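Local coordinates for protein D-ribulose-5-phosphate 3-epimerase, putative (Plasmodium falciparum, PDB 1TQX) that probably interconverts D-ribulose 5-phosphate and D-xylulose 5-phosphate as a metal-dependent TIM-barrel epimerase, at residues S15-S18 / K19-E22; L89-F93 / E94-E98; I104-A107 / K108-D112; I198-G201 / T202-N206. One frame throughout, in Å; residues are numbered along the deposited sequence.

Contact 1. Residues S15-S18 / K19-E22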
loop_
_atom_site.group_PDB
_atom_site.type_symbol
_atom_site.label_atom_id
_atom_site.label_comp_id
_atom_site.label_asym_id
_atom_site.label_seq_id
_atom_site.Cartn_x
_atom_site.Cartn_y
_atom_site.Cartn_z
ATOM N N SER A 15 14.130 0.197 4.419
ATOM C CA SER A 15 15.446 -0.018 3.817
ATOM C C SER A 15 16.388 1.134 4.137
ATOM O O SER A 15 16.063 2.019 4.931
ATOM C CB SER A 15 15.318 -0.124 2.295
ATOM O OG SER A 15 15.063 1.154 1.721
ATOM N N ASN A 16 17.564 1.108 3.518
ATOM C CA ASN A 16 18.533 2.184 3.677
ATOM C C ASN A 16 18.081 3.218 2.648
ATOM O O ASN A 16 18.531 3.210 1.501
ATOM C CB ASN A 16 19.944 1.672 3.370
ATOM C CG ASN A 16 20.454 0.725 4.439
ATOM O OD1 ASN A 16 20.493 1.081 5.616
ATOM N ND2 ASN A 16 20.842 -0.486 4.039
ATOM N N ILE A 17 17.170 4.092 3.069
ATOM C CA ILE A 17 16.590 5.094 2.186
ATOM C C ILE A 17 17.563 6.081 1.546
ATOM O O ILE A 17 17.210 6.740 0.570
ATOM C CB ILE A 17 15.458 5.864 2.903
ATOM C CG1 ILE A 17 14.428 4.875 3.441
ATOM C CG2 ILE A 17 14.736 6.793 1.924
ATOM C CD1 ILE A 17 13.254 5.531 4.161
ATOM N N SER A 18 18.780 6.189 2.074
ATOM C CA SER A 18 19.756 7.092 1.470
ATOM C C SER A 18 20.349 6.399 0.242
ATOM O O SER A 18 21.211 6.949 -0.447
ATOM C CB SER A 18 20.864 7.463 2.463
ATOM O OG SER A 18 21.610 6.326 2.854
ATOM N N LYS A 19 19.889 5.175 -0.008
ATOM C CA LYS A 19 20.307 4.383 -1.166
ATOM C C LYS A 19 19.024 3.806 -1.769
ATOM O O LYS A 19 18.955 2.625 -2.123
ATOM C CB LYS A 19 21.247 3.244 -0.742
ATOM C CG LYS A 19 22.595 3.719 -0.223
ATOM C CD LYS A 19 23.510 2.555 0.137
ATOM C CE LYS A 19 24.880 3.058 0.573
ATOM N NZ LYS A 19 25.832 1.951 0.846
ATOM N N LEU A 20 18.012 4.664 -1.878
ATOM C CA LEU A 20 16.695 4.287 -2.394
ATOM C C LEU A 20 16.755 3.587 -3.750
ATOM O O LEU A 20 16.188 2.507 -3.922
ATOM C CB LEU A 20 15.799 5.526 -2.509
ATOM C CG LEU A 20 14.291 5.393 -2.239
ATOM C CD1 LEU A 20 13.566 6.550 -2.910
ATOM C CD2 LEU A 20 13.752 4.082 -2.751
ATOM N N ALA A 21 17.420 4.212 -4.713
ATOM C CA ALA A 21 17.540 3.628 -6.045
ATOM C C ALA A 21 18.153 2.228 -5.992
ATOM O O ALA A 21 17.655 1.301 -6.623
ATOM C CB ALA A 21 18.391 4.538 -6.943
ATOM N N GLU A 22 19.231 2.075 -5.229
ATOM C CA GLU A 22 19.900 0.777 -5.127
ATOM C C GLU A 22 18.995 -0.289 -4.505
ATOM O O GLU A 22 18.927 -1.419 -4.992
ATOM C CB GLU A 22 21.197 0.905 -4.309
ATOM C CG GLU A 22 22.056 -0.361 -4.309
ATOM C CD GLU A 22 23.445 -0.143 -3.713
ATOM O OE1 GLU A 22 24.435 -0.597 -4.329
ATOM O OE2 GLU A 22 23.548 0.474 -2.632
#

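Contact 2. Residues L89-F93 / E94-E98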
loop_
_atom_site.group_PDB
_atom_site.type_symbol
_atom_site.label_atom_id
_atom_site.label_comp_id
_atom_site.label_asym_id
_atom_site.label_seq_id
_atom_site.Cartn_x
_atom_site.Cartn_y
_atom_site.Cartn_z
ATOM N N LEU A 89 -1.829 5.780 -6.622
ATOM C CA LEU A 89 -1.789 6.746 -5.538
ATOM C C LEU A 89 -2.879 6.326 -4.566
ATOM O O LEU A 89 -4.049 6.200 -4.941
ATOM C CB LEU A 89 -2.067 8.168 -6.046
ATOM C CG LEU A 89 -1.102 8.763 -7.077
ATOM C CD1 LEU A 89 -1.470 10.244 -7.299
ATOM C CD2 LEU A 89 0.346 8.642 -6.600
ATOM N N THR A 90 -2.488 6.084 -3.320
ATOM C CA THR A 90 -3.428 5.668 -2.286
ATOM C C THR A 90 -3.535 6.759 -1.228
ATOM O O THR A 90 -2.539 7.120 -0.601
ATOM C CB THR A 90 -2.955 4.351 -1.614
ATOM O OG1 THR A 90 -2.940 3.302 -2.589
ATOM C CG2 THR A 90 -3.883 3.957 -0.462
ATOM N N PHE A 91 -4.737 7.299 -1.041
ATOM C CA PHE A 91 -4.923 8.341 -0.038
ATOM C C PHE A 91 -5.757 7.798 1.114
ATOM O O PHE A 91 -6.377 6.738 0.990
ATOM C CB PHE A 91 -5.593 9.583 -0.661
ATOM C CG PHE A 91 -6.992 9.349 -1.159
ATOM C CD1 PHE A 91 -8.086 9.505 -0.308
ATOM C CD2 PHE A 91 -7.221 8.998 -2.487
ATOM C CE1 PHE A 91 -9.391 9.317 -0.776
ATOM C CE2 PHE A 91 -8.525 8.808 -2.962
ATOM C CZ PHE A 91 -9.607 8.968 -2.102
ATOM N N HIS A 92 -5.757 8.511 2.238
ATOM C CA HIS A 92 -6.513 8.072 3.402
ATOM C C HIS A 92 -7.932 8.607 3.478
ATOM O O HIS A 92 -8.178 9.790 3.266
ATOM C CB HIS A 92 -5.756 8.425 4.687
ATOM C CG HIS A 92 -4.809 7.354 5.133
ATOM N ND1 HIS A 92 -5.202 6.306 5.940
ATOM C CD2 HIS A 92 -3.520 7.110 4.800
ATOM C CE1 HIS A 92 -4.198 5.459 6.078
ATOM N NE2 HIS A 92 -3.165 5.922 5.394
ATOM N N PHE A 93 -8.859 7.703 3.779
ATOM C CA PHE A 93 -10.272 8.029 3.930
ATOM C C PHE A 93 -10.357 9.129 4.989
ATOM O O PHE A 93 -11.130 10.079 4.856
ATOM C CB PHE A 93 -11.018 6.760 4.382
ATOM C CG PHE A 93 -12.514 6.921 4.551
ATOM C CD1 PHE A 93 -13.320 7.349 3.500
ATOM C CD2 PHE A 93 -13.124 6.555 5.750
ATOM C CE1 PHE A 93 -14.713 7.404 3.641
ATOM C CE2 PHE A 93 -14.514 6.607 5.897
ATOM C CZ PHE A 93 -15.305 7.030 4.839
ATOM N N GLU A 94 -9.531 9.003 6.028
ATOM C CA GLU A 94 -9.520 9.970 7.122
ATOM C C GLU A 94 -8.965 11.337 6.737
ATOM O O GLU A 94 -9.320 12.346 7.346
ATOM C CB GLU A 94 -8.725 9.426 8.318
ATOM C CG GLU A 94 -9.211 8.073 8.838
ATOM C CD GLU A 94 -8.603 6.908 8.083
ATOM O OE1 GLU A 94 -7.852 7.157 7.120
ATOM O OE2 GLU A 94 -8.869 5.744 8.451
ATOM N N ALA A 95 -8.091 11.375 5.736
ATOM C CA ALA A 95 -7.503 12.639 5.305
ATOM C C ALA A 95 -8.570 13.561 4.710
ATOM O O ALA A 95 -8.409 14.783 4.704
ATOM C CB ALA A 95 -6.395 12.384 4.283
ATOM N N LEU A 96 -9.647 12.969 4.203
ATOM C CA LEU A 96 -10.747 13.730 3.624
ATOM C C LEU A 96 -11.954 13.728 4.558
ATOM O O LEU A 96 -13.102 13.756 4.110
ATOM C CB LEU A 96 -11.145 13.154 2.259
ATOM C CG LEU A 96 -10.348 13.676 1.060
ATOM C CD1 LEU A 96 -8.868 13.474 1.309
ATOM C CD2 LEU A 96 -10.784 12.962 -0.219
ATOM N N ASN A 97 -11.681 13.679 5.858
ATOM C CA ASN A 97 -12.726 13.699 6.875
ATOM C C ASN A 97 -13.816 12.643 6.704
ATOM O O ASN A 97 -14.977 12.865 7.054
ATOM C CB ASN A 97 -13.348 15.097 6.931
ATOM C CG ASN A 97 -12.356 16.153 7.383
ATOM O OD1 ASN A 97 -12.578 17.353 7.206
ATOM N ND2 ASN A 97 -11.258 15.712 7.981
ATOM N N GLU A 98 -13.435 11.492 6.160
ATOM C CA GLU A 98 -14.360 10.385 5.973
ATOM C C GLU A 98 -15.654 10.700 5.225
ATOM O O GLU A 98 -16.686 10.077 5.478
ATOM C CB GLU A 98 -14.698 9.764 7.335
ATOM C CG GLU A 98 -13.497 9.121 8.018
ATOM C CD GLU A 98 -13.851 8.429 9.320
ATOM O OE1 GLU A 98 -14.982 7.917 9.436
ATOM O OE2 GLU A 98 -12.987 8.379 10.218
#

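Contact 3. Residues I104-A107 / K108-D112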
loop_
_atom_site.group_PDB
_atom_site.type_symbol
_atom_site.label_atom_id
_atom_site.label_comp_id
_atom_site.label_asym_id
_atom_site.label_seq_id
_atom_site.Cartn_x
_atom_site.Cartn_y
_atom_site.Cartn_z
ATOM N N ILE A 104 -14.893 10.348 -3.555
ATOM C CA ILE A 104 -15.277 9.989 -4.913
ATOM C C ILE A 104 -14.661 10.971 -5.916
ATOM O O ILE A 104 -14.166 10.565 -6.967
ATOM C CB ILE A 104 -16.813 9.984 -5.076
ATOM C CG1 ILE A 104 -17.413 8.816 -4.287
ATOM C CG2 ILE A 104 -17.186 9.868 -6.549
ATOM C CD1 ILE A 104 -18.929 8.796 -4.270
ATOM N N GLN A 105 -14.675 12.259 -5.587
ATOM C CA GLN A 105 -14.113 13.276 -6.477
ATOM C C GLN A 105 -12.598 13.125 -6.666
ATOM O O GLN A 105 -12.095 13.270 -7.781
ATOM C CB GLN A 105 -14.435 14.680 -5.946
ATOM C CG GLN A 105 -13.911 15.824 -6.814
ATOM C CD GLN A 105 -14.430 15.769 -8.248
ATOM O OE1 GLN A 105 -15.622 15.559 -8.483
ATOM N NE2 GLN A 105 -13.535 15.972 -9.212
ATOM N N LEU A 106 -11.875 12.844 -5.585
ATOM C CA LEU A 106 -10.425 12.676 -5.673
ATOM C C LEU A 106 -10.112 11.434 -6.508
ATOM O O LEU A 106 -9.208 11.441 -7.349
ATOM C CB LEU A 106 -9.814 12.517 -4.275
ATOM C CG LEU A 106 -8.412 13.079 -4.012
ATOM C CD1 LEU A 106 -7.847 12.453 -2.742
ATOM C CD2 LEU A 106 -7.494 12.812 -5.185
ATOM N N ALA A 107 -10.861 10.363 -6.265
ATOM C CA ALA A 107 -10.665 9.118 -7.001
ATOM C C ALA A 107 -10.865 9.362 -8.497
ATOM O O ALA A 107 -10.106 8.857 -9.321
ATOM C CB ALA A 107 -11.638 8.054 -6.501
ATOM N N LYS A 108 -11.892 10.136 -8.844
ATOM C CA LYS A 108 -12.162 10.454 -10.246
ATOM C C LYS A 108 -10.953 11.151 -10.861
ATOM O O LYS A 108 -10.527 10.818 -11.966
ATOM C CB LYS A 108 -13.388 11.368 -10.371
ATOM C CG LYS A 108 -14.724 10.676 -10.142
ATOM C CD LYS A 108 -15.882 11.646 -10.375
ATOM C CE LYS A 108 -17.229 10.955 -10.234
ATOM N NZ LYS A 108 -18.359 11.915 -10.409
ATOM N N GLU A 109 -10.396 12.114 -10.132
ATOM C CA GLU A 109 -9.238 12.857 -10.608
ATOM C C GLU A 109 -8.025 11.957 -10.786
ATOM O O GLU A 109 -7.313 12.051 -11.789
ATOM C CB GLU A 109 -8.909 13.992 -9.638
ATOM C CG GLU A 109 -10.026 15.018 -9.519
ATOM C CD GLU A 109 -9.708 16.134 -8.544
ATOM O OE1 GLU A 109 -10.572 17.012 -8.343
ATOM O OE2 GLU A 109 -8.598 16.136 -7.977
ATOM N N ILE A 110 -7.787 11.084 -9.812
ATOM C CA ILE A 110 -6.653 10.174 -9.899
ATOM C C ILE A 110 -6.813 9.262 -11.117
ATOM O O ILE A 110 -5.865 9.077 -11.887
ATOM C CB ILE A 110 -6.510 9.345 -8.596
ATOM C CG1 ILE A 110 -6.050 10.269 -7.461
ATOM C CG2 ILE A 110 -5.513 8.205 -8.798
ATOM C CD1 ILE A 110 -5.927 9.593 -6.106
ATOM N N ARG A 111 -8.010 8.713 -11.310
ATOM C CA ARG A 111 -8.246 7.844 -12.465
ATOM C C ARG A 111 -8.112 8.640 -13.770
ATOM O O ARG A 111 -7.647 8.108 -14.779
ATOM C CB ARG A 111 -9.636 7.184 -12.398
ATOM C CG ARG A 111 -9.902 6.311 -11.162
ATOM C CD ARG A 111 -8.773 5.314 -10.868
ATOM N NE ARG A 111 -8.567 4.310 -11.910
ATOM C CZ ARG A 111 -9.339 3.243 -12.105
ATOM N NH1 ARG A 111 -10.394 3.015 -11.330
ATOM N NH2 ARG A 111 -9.042 2.385 -13.073
ATOM N N ASP A 112 -8.506 9.912 -13.757
ATOM C CA ASP A 112 -8.385 10.740 -14.959
ATOM C C ASP A 112 -6.934 11.099 -15.287
ATOM O O ASP A 112 -6.661 11.717 -16.319
ATOM C CB ASP A 112 -9.221 12.021 -14.842
ATOM C CG ASP A 112 -10.701 11.777 -15.095
ATOM O OD1 ASP A 112 -11.049 10.684 -15.596
ATOM O OD2 ASP A 112 -11.514 12.679 -14.800
HETATM O O HOH W 1 -17.477 13.648 -8.097
#

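Contact 4. Residues I198-G201 / T202-N206. With SO4 (sulfate ion), chain C.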
loop_
_atom_site.group_PDB
_atom_site.type_symbol
_atom_site.label_atom_id
_atom_site.label_comp_id
_atom_site.label_asym_id
_atom_site.label_seq_id
_atom_site.Cartn_x
_atom_site.Cartn_y
_atom_site.Cartn_z
ATOM N N ILE A 198 0.626 -7.745 -0.640
ATOM C CA ILE A 198 1.310 -7.717 0.645
ATOM C C ILE A 198 2.408 -6.675 0.761
ATOM O O ILE A 198 3.398 -6.727 0.030
ATOM C CB ILE A 198 1.941 -9.094 0.934
ATOM C CG1 ILE A 198 0.887 -10.195 0.754
ATOM C CG2 ILE A 198 2.562 -9.104 2.334
ATOM C CD1 ILE A 198 -0.318 -10.076 1.667
ATOM N N VAL A 199 2.242 -5.735 1.684
ATOM C CA VAL A 199 3.269 -4.725 1.904
ATOM C C VAL A 199 4.098 -5.199 3.093
ATOM O O VAL A 199 3.566 -5.410 4.184
ATOM C CB VAL A 199 2.654 -3.346 2.235
ATOM C CG1 VAL A 199 3.756 -2.370 2.643
ATOM C CG2 VAL A 199 1.900 -2.814 1.026
ATOM N N ALA A 200 5.398 -5.368 2.888
ATOM C CA ALA A 200 6.270 -5.831 3.960
ATOM C C ALA A 200 7.539 -5.001 3.987
ATOM O O ALA A 200 8.173 -4.788 2.955
ATOM C CB ALA A 200 6.615 -7.311 3.753
ATOM N N GLY A 201 7.911 -4.534 5.172
ATOM C CA GLY A 201 9.112 -3.734 5.292
ATOM C C GLY A 201 10.230 -4.486 5.980
ATOM O O GLY A 201 11.104 -5.065 5.332
ATOM N N THR A 202 10.190 -4.480 7.305
ATOM C CA THR A 202 11.197 -5.143 8.115
ATOM C C THR A 202 11.478 -6.594 7.730
ATOM O O THR A 202 12.640 -6.990 7.593
ATOM C CB THR A 202 10.796 -5.119 9.602
ATOM O OG1 THR A 202 10.533 -3.769 10.009
ATOM C CG2 THR A 202 11.912 -5.691 10.462
ATOM N N SER A 203 10.421 -7.382 7.547
ATOM C CA SER A 203 10.568 -8.800 7.221
ATOM C C SER A 203 11.307 -9.096 5.922
ATOM O O SER A 203 11.815 -10.205 5.733
ATOM C CB SER A 203 9.196 -9.488 7.205
ATOM O OG SER A 203 8.427 -9.127 6.075
ATOM N N ILE A 204 11.360 -8.120 5.020
ATOM C CA ILE A 204 12.062 -8.313 3.761
ATOM C C ILE A 204 13.445 -7.656 3.788
ATOM O O ILE A 204 14.451 -8.306 3.499
ATOM C CB ILE A 204 11.241 -7.758 2.569
ATOM C CG1 ILE A 204 10.024 -8.660 2.325
ATOM C CG2 ILE A 204 12.101 -7.694 1.315
ATOM C CD1 ILE A 204 9.096 -8.178 1.210
ATOM N N PHE A 205 13.504 -6.377 4.156
ATOM C CA PHE A 205 14.784 -5.676 4.180
ATOM C C PHE A 205 15.755 -6.107 5.281
ATOM O O PHE A 205 16.941 -5.786 5.217
ATOM C CB PHE A 205 14.561 -4.158 4.227
ATOM C CG PHE A 205 14.060 -3.591 2.925
ATOM C CD1 PHE A 205 12.715 -3.290 2.746
ATOM C CD2 PHE A 205 14.936 -3.421 1.847
ATOM C CE1 PHE A 205 12.240 -2.830 1.505
ATOM C CE2 PHE A 205 14.471 -2.966 0.606
ATOM C CZ PHE A 205 13.121 -2.672 0.436
ATOM N N ASN A 206 15.262 -6.826 6.285
ATOM C CA ASN A 206 16.135 -7.306 7.354
ATOM C C ASN A 206 16.206 -8.828 7.315
ATOM O O ASN A 206 16.702 -9.462 8.243
ATOM C CB ASN A 206 15.629 -6.844 8.725
ATOM C CG ASN A 206 15.697 -5.336 8.892
ATOM O OD1 ASN A 206 16.745 -4.722 8.676
ATOM N ND2 ASN A 206 14.580 -4.734 9.284
HETATM S S SO4 C . 6.578 -3.210 8.689
HETATM O O1 SO4 C . 6.417 -3.416 7.238
HETATM O O2 SO4 C . 5.518 -2.310 9.180
HETATM O O3 SO4 C . 6.450 -4.497 9.383
HETATM O O4 SO4 C . 7.910 -2.631 8.962
HETATM O O HOH W 2 7.460 -6.411 7.726
#

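Contact 1. Residues S15-S18 / K19-E22
Asn16 and Lys19 meet through their main chains: the Lys19 N-H reaches back to the carbonyl oxygen of Asn16, with 2.8 Å between Lys19 N and Asn16 O, and the bond closes a tight turn. One residue further on the same step is repeated more loosely, for Leu20 N lies 3.3 Å from Ile17 O in a weak bond. The two bonds, each spanning three residues, wind the chain through a short 3-10 segment at Ile17 and Ser18. Lys19 then takes the N-cap position of helix 20-29, the first helix after strand 7-10 in this TIM barrel.

Side chains add little across the turn. The CB of Lys19 lies 3.5 Å from Asn16 O, beside the oxygen that its own N-H uses. With CG anti to the carbonyl carbon (chi1 -67°) and the rest of the chain extended, the lysine carries its ammonium end away from residues 15-18. CG2 of Ile17 comes to 4.4 Å from CG of Leu20, a loose apolar touch. Leu20 is buried, packing on Val54 and Leu58 of helix 52-58, whereas Ile17 leans on Phe50.

Further out, Asn16 is the centre of an inverse gamma turn, and its backbone N is bonded to a carboxylate oxygen of Glu23, in the first turn of the helix. Ser15 OG is held by the carbonyl of Val12, which ties the start of the turn to the loop leaving strand 7-10.

Contact 2. Residues L89-F93 / E94-E98
As the chain leaves strand 88-92 it turns at once: the carbonyl of His92 accepts from Ala95 N at 2.9 Å. The next carbonyl, that of Phe93, accepts from two amides, weakly from Leu96 N and more firmly from Glu98 N, 3.0 Å from Phe93 O, which closes the loop back on the strand end. On this backbone the phenyl ring of Phe93, its CG anti to the backbone N (chi1 -178°), turns one face to Glu98. Glu98 CA sits 3.7 Å from the ring centroid, only 11° off the normal, in a CH-pi contact, while Glu98 CG reaches 3.4 Å from Phe93 CE2. This is the C-terminal end of a barrel strand, where TIM barrels carry their active sites. Here His92 ND1 donates to Glu94 OE1 over 3.0 Å, entering on the syn side of the carboxylate and close to the imidazole plane. The other nitrogen, NE2, bonds to the zinc ligand His70, which places His92 in the second shell of the metal with its rotation fixed from both nitrogens. A bend at chi2 (85°) brings the Glu94 carboxylate back to the ring, and its OE2 is held by Thr125 OG1 and Lys122 N.

Contact 3. Residues I104-A107 / K108-D112
Gln105 and Glu109 meet one helical turn apart with their flat ends strongly turned against each other, the amide and carboxylate planes 64° apart. Gln105 NE2 gives a nearly straight hydrogen bond (167°) to Glu109 OE1 at 3.3 Å; the acceptor lies near the amide plane, and the donor arrives on the anti side of the carboxylate. The glutamine reaches it because its chain folds at chi2 (58°). Its other end, OE1, receives a hydrogen bond from a water 2.7 Å away, and that water accepts from Lys108 NZ, so one amide links both neighbours on the outer surface.

Ile104 and Lys108 instead run side by side and point the same way, the extended lysine laying its CE 3.8 Å from Ile104 CG2. Leu106 and Ile110 cross at a slant on the inner side, with Leu106 CD2 3.7 Å from Ile110 CD1, and both press on Phe91 of strand 88-92. Arg111 turns away to bond the carbonyl of Leu138. Beneath all of these, the backbone N-H groups of Lys108 to Arg111 each bond to the carbonyl four residues earlier. The polar outer face and apolar inner face are those of an amphipathic helix, here the connecting helix of a beta-alpha-beta crossover in the TIM barrel.

Contact 4. Residues I198-G201 / T202-N206
Thr202 and Gly201 share a bound sulfate, and the threonine side chain leads to it. Its CB lies 3.7 Å from the carbonyl carbon of Gly201, and from there OG1, set anti to its own carbonyl carbon (chi1 -54°) and therefore beside the backbone N, reaches the anion. Thr202 OG1 donates to sulfate O4 at 3.0 Å. The Thr202 N-H points at the same oxygen in a long, weak but almost straight bond (171°), so hydroxyl and amide of one residue converge on O4. Gly201 N approaches another oxygen, O1, at 2.8 Å, though the angle makes this bond weak too. A water donates to sulfate O3 and accepts from Ser203 N and, weakly, from Gly201 N, while Gly153 N adds a further hydrogen bond from another loop.

Behind the anion the turn is held by Gly201 O, which accepts twice: from Phe205 N at 3.0 Å and from Ile204 N at 3.1 Å. CD1 of the Phe205 ring also comes edge-on to this oxygen. Inside, Ala200 CB rests 3.7 Å from Ile204 CD1 and 3.5 Å from Ser203 OG, the hydroxyl being bound to the carbonyl of Leu182.

Gly201 is the N-cap of the short helix 202-205, whose first amide bonds the sulfate weakly while the second reaches it through the water. The sulfate probably comes from the crystallisation liquor, but Gly201, Thr202 and Gly153 are predicted substrate-binding residues, and the arrangement is consistent with the phosphate-binding site of a TIM barrel, built from backbone amides at a helix N terminus.

From the N terminus the four contacts come in series, each complete before the next opens; none nests in or crosses another. Contact 1 winds the chain from the loop after strand 7-10 into helix 20-29. Contact 2 closes the turn leaving strand 88-92, and contact 3 runs along helix 100-111, which follows it; there Phe91 CD2 packs 3.5 Å from Leu106 CD1, joining strand to helix. Contact 4 then links strand 197-200 to helix 202-205. It touches contact 1, with Ser15 CB 3.3 Å from Phe205 CD2, joining the loop after the first strand to the short helix after the last. Contacts 2 and 4 reach the same sheet on opposite sides of the chain's centre.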